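PDB 3UTN: thiosulfate sulfurtransferase TUM1 from Saccharomyces cerevisiae, which accepts persulfide sulfur from NFS1 and passes it to UBA4 in the pathway that 2-thiolates the wobble uridine of tRNAs. Local coordinates for residues V65-K70 against A164-Y169. Sequence-based numbering, arbitrary orientation.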
loop_
_atom_site.group_PDB
_atom_site.type_symbol
_atom_site.label_atom_id
_atom_site.label_comp_id
_atom_site.label_asym_id
_atom_site.label_seq_id
_atom_site.Cartn_x
_atom_site.Cartn_y
_atom_site.Cartn_z
ATOM N N VAL A 65 9.805 11.866 -12.517
ATOM C CA VAL A 65 11.169 12.279 -12.819
ATOM C C VAL A 65 12.139 11.378 -12.075
ATOM O O VAL A 65 13.152 10.956 -12.625
ATOM C CB VAL A 65 11.413 13.756 -12.460
ATOM C CG1 VAL A 65 12.903 14.065 -12.359
ATOM C CG2 VAL A 65 10.766 14.645 -13.504
ATOM N N ASP A 66 11.809 11.069 -10.825
ATOM C CA ASP A 66 12.658 10.196 -10.032
ATOM C C ASP A 66 12.760 8.828 -10.645
ATOM O O ASP A 66 13.826 8.237 -10.667
ATOM C CB ASP A 66 12.174 10.121 -8.601
ATOM C CG ASP A 66 12.533 11.353 -7.831
ATOM O OD1 ASP A 66 13.079 12.286 -8.459
ATOM O OD2 ASP A 66 12.293 11.387 -6.614
ATOM N N PHE A 67 11.656 8.334 -11.183
ATOM C CA PHE A 67 11.740 7.062 -11.850
ATOM C C PHE A 67 12.668 7.160 -13.045
ATOM O O PHE A 67 13.516 6.298 -13.267
ATOM C CB PHE A 67 10.388 6.594 -12.340
ATOM C CG PHE A 67 10.488 5.381 -13.189
ATOM C CD1 PHE A 67 10.650 4.135 -12.603
ATOM C CD2 PHE A 67 10.503 5.484 -14.573
ATOM C CE1 PHE A 67 10.767 3.001 -13.380
ATOM C CE2 PHE A 67 10.633 4.350 -15.352
ATOM C CZ PHE A 67 10.756 3.109 -14.757
ATOM N N LEU A 68 12.477 8.220 -13.818
ATOM C CA LEU A 68 13.130 8.356 -15.102
ATOM C C LEU A 68 14.593 8.671 -14.954
ATOM O O LEU A 68 15.396 8.278 -15.784
ATOM C CB LEU A 68 12.463 9.460 -15.903
ATOM C CG LEU A 68 11.016 9.159 -16.285
ATOM C CD1 LEU A 68 10.366 10.439 -16.759
ATOM C CD2 LEU A 68 10.927 8.083 -17.352
ATOM N N THR A 69 14.941 9.374 -13.890
ATOM C CA THR A 69 16.248 9.996 -13.832
ATOM C C THR A 69 17.039 9.556 -12.629
ATOM O O THR A 69 18.214 9.829 -12.547
ATOM C CB THR A 69 16.132 11.529 -13.809
ATOM O OG1 THR A 69 15.513 11.930 -12.586
ATOM C CG2 THR A 69 15.290 12.006 -14.969
ATOM N N LYS A 70 16.386 8.894 -11.685
ATOM C CA LYS A 70 17.091 8.367 -10.537
ATOM C C LYS A 70 17.204 6.868 -10.674
ATOM O O LYS A 70 16.367 6.235 -11.330
ATOM C CB LYS A 70 16.399 8.766 -9.238
ATOM C CG LYS A 70 16.591 10.234 -8.903
ATOM C CD LYS A 70 15.913 10.589 -7.595
ATOM C CE LYS A 70 16.161 12.042 -7.222
ATOM N NZ LYS A 70 15.619 12.959 -8.258
ATOM N N ALA A 164 13.410 7.654 -20.631
ATOM C CA ALA A 164 12.387 8.580 -21.064
ATOM C C ALA A 164 11.113 7.781 -21.264
ATOM O O ALA A 164 10.266 8.113 -22.092
ATOM C CB ALA A 164 12.815 9.269 -22.350
ATOM N N ALA A 165 10.993 6.709 -20.492
ATOM C CA ALA A 165 9.835 5.841 -20.560
ATOM C C ALA A 165 9.572 5.289 -19.174
ATOM O O ALA A 165 10.504 5.015 -18.418
ATOM C CB ALA A 165 10.063 4.716 -21.557
ATOM N N PHE A 166 8.296 5.147 -18.844
ATOM C CA PHE A 166 7.894 4.577 -17.569
ATOM C C PHE A 166 7.920 3.083 -17.632
ATOM O O PHE A 166 7.631 2.400 -16.655
ATOM C CB PHE A 166 6.519 5.073 -17.183
ATOM C CG PHE A 166 6.499 6.519 -16.880
ATOM C CD1 PHE A 166 7.421 7.053 -15.992
ATOM C CD2 PHE A 166 5.590 7.353 -17.493
ATOM C CE1 PHE A 166 7.419 8.399 -15.712
ATOM C CE2 PHE A 166 5.585 8.702 -17.217
ATOM C CZ PHE A 166 6.504 9.222 -16.326
ATOM N N SER A 167 8.270 2.585 -18.806
ATOM C CA SER A 167 8.455 1.177 -19.012
ATOM C C SER A 167 9.377 0.997 -20.191
ATOM O O SER A 167 9.227 1.672 -21.196
ATOM C CB SER A 167 7.135 0.498 -19.308
ATOM O OG SER A 167 7.378 -0.844 -19.681
ATOM N N PRO A 168 10.333 0.074 -20.067
ATOM C CA PRO A 168 11.201 -0.283 -21.180
ATOM C C PRO A 168 10.558 -1.354 -22.051
ATOM O O PRO A 168 11.137 -1.767 -23.051
ATOM C CB PRO A 168 12.420 -0.862 -20.474
ATOM C CG PRO A 168 11.848 -1.503 -19.250
ATOM C CD PRO A 168 10.714 -0.619 -18.822
ATOM N N TYR A 169 9.366 -1.791 -21.668
ATOM C CA TYR A 169 8.730 -2.912 -22.324
ATOM C C TYR A 169 7.749 -2.420 -23.353
ATOM O O TYR A 169 7.113 -1.391 -23.146
ATOM C CB TYR A 169 8.028 -3.797 -21.299
ATOM C CG TYR A 169 8.958 -4.229 -20.202
ATOM C CD1 TYR A 169 9.975 -5.147 -20.447
ATOM C CD2 TYR A 169 8.843 -3.698 -18.931
ATOM C CE1 TYR A 169 10.845 -5.532 -19.444
ATOM C CE2 TYR A 169 9.710 -4.074 -17.922
ATOM C CZ TYR A 169 10.702 -4.989 -18.185
ATOM O OH TYR A 169 11.550 -5.361 -17.179
#
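Phe-67 and Leu-68, neighbours on helix 63-69, meet the loop around Ala-165 and Phe-166 in a contact carried by van der Waals packing, without a hydrogen bond between the two segments. The tight part lies at the Phe-67 ring. A chi1 of 172°, which sets CG opposite the backbone N, carries this ring to the loop backbone, where its edge meets the carbonyl oxygen of Ala-165 near the ring plane, 3.1 Å from CE2 to O. CE2 also lies 3.5 Å from CA of Phe-166. The two phenylalanine rings do not stack: CD2 of Phe-67 approaches the rim of the Phe-166 ring close to that ring's plane, 3.7 Å from CD1. Phe-78 of strand 77-78 touches both rings, and Arg-72 makes a cation-pi contact with Phe-67, which is buried within the N-terminal rhodanese domain.

Leu-68 occupies the more exposed flank. Its branches divide the work: CD1 and CG of Leu-68 each lie 3.7 Å from CE1 of Phe-166, whereas CD2 turns to the backbone, 3.3 Å from the carbonyl oxygen of Ala-165. That oxygen is thus bordered by an aromatic edge and a methyl group. On the solvent side the packing thins out; the methyl groups of Ala-164 and Ala-165 point away from the helix, and Phe-166 is partly exposed. A backbone hydrogen bond between Leu-68 and Val-163 links helix and loop directly beside the contact, while another joins Phe-166 to Phe-78. The contact lies well away from the catalytic Cys-282. Between the two segments its chemistry implies attachment by apolar packing, supplemented by the adjoining Leu-68 to Val-163 bond, with the aromatic C-H edge probably adding a weak electrostatic attraction to the Ala-165 carbonyl.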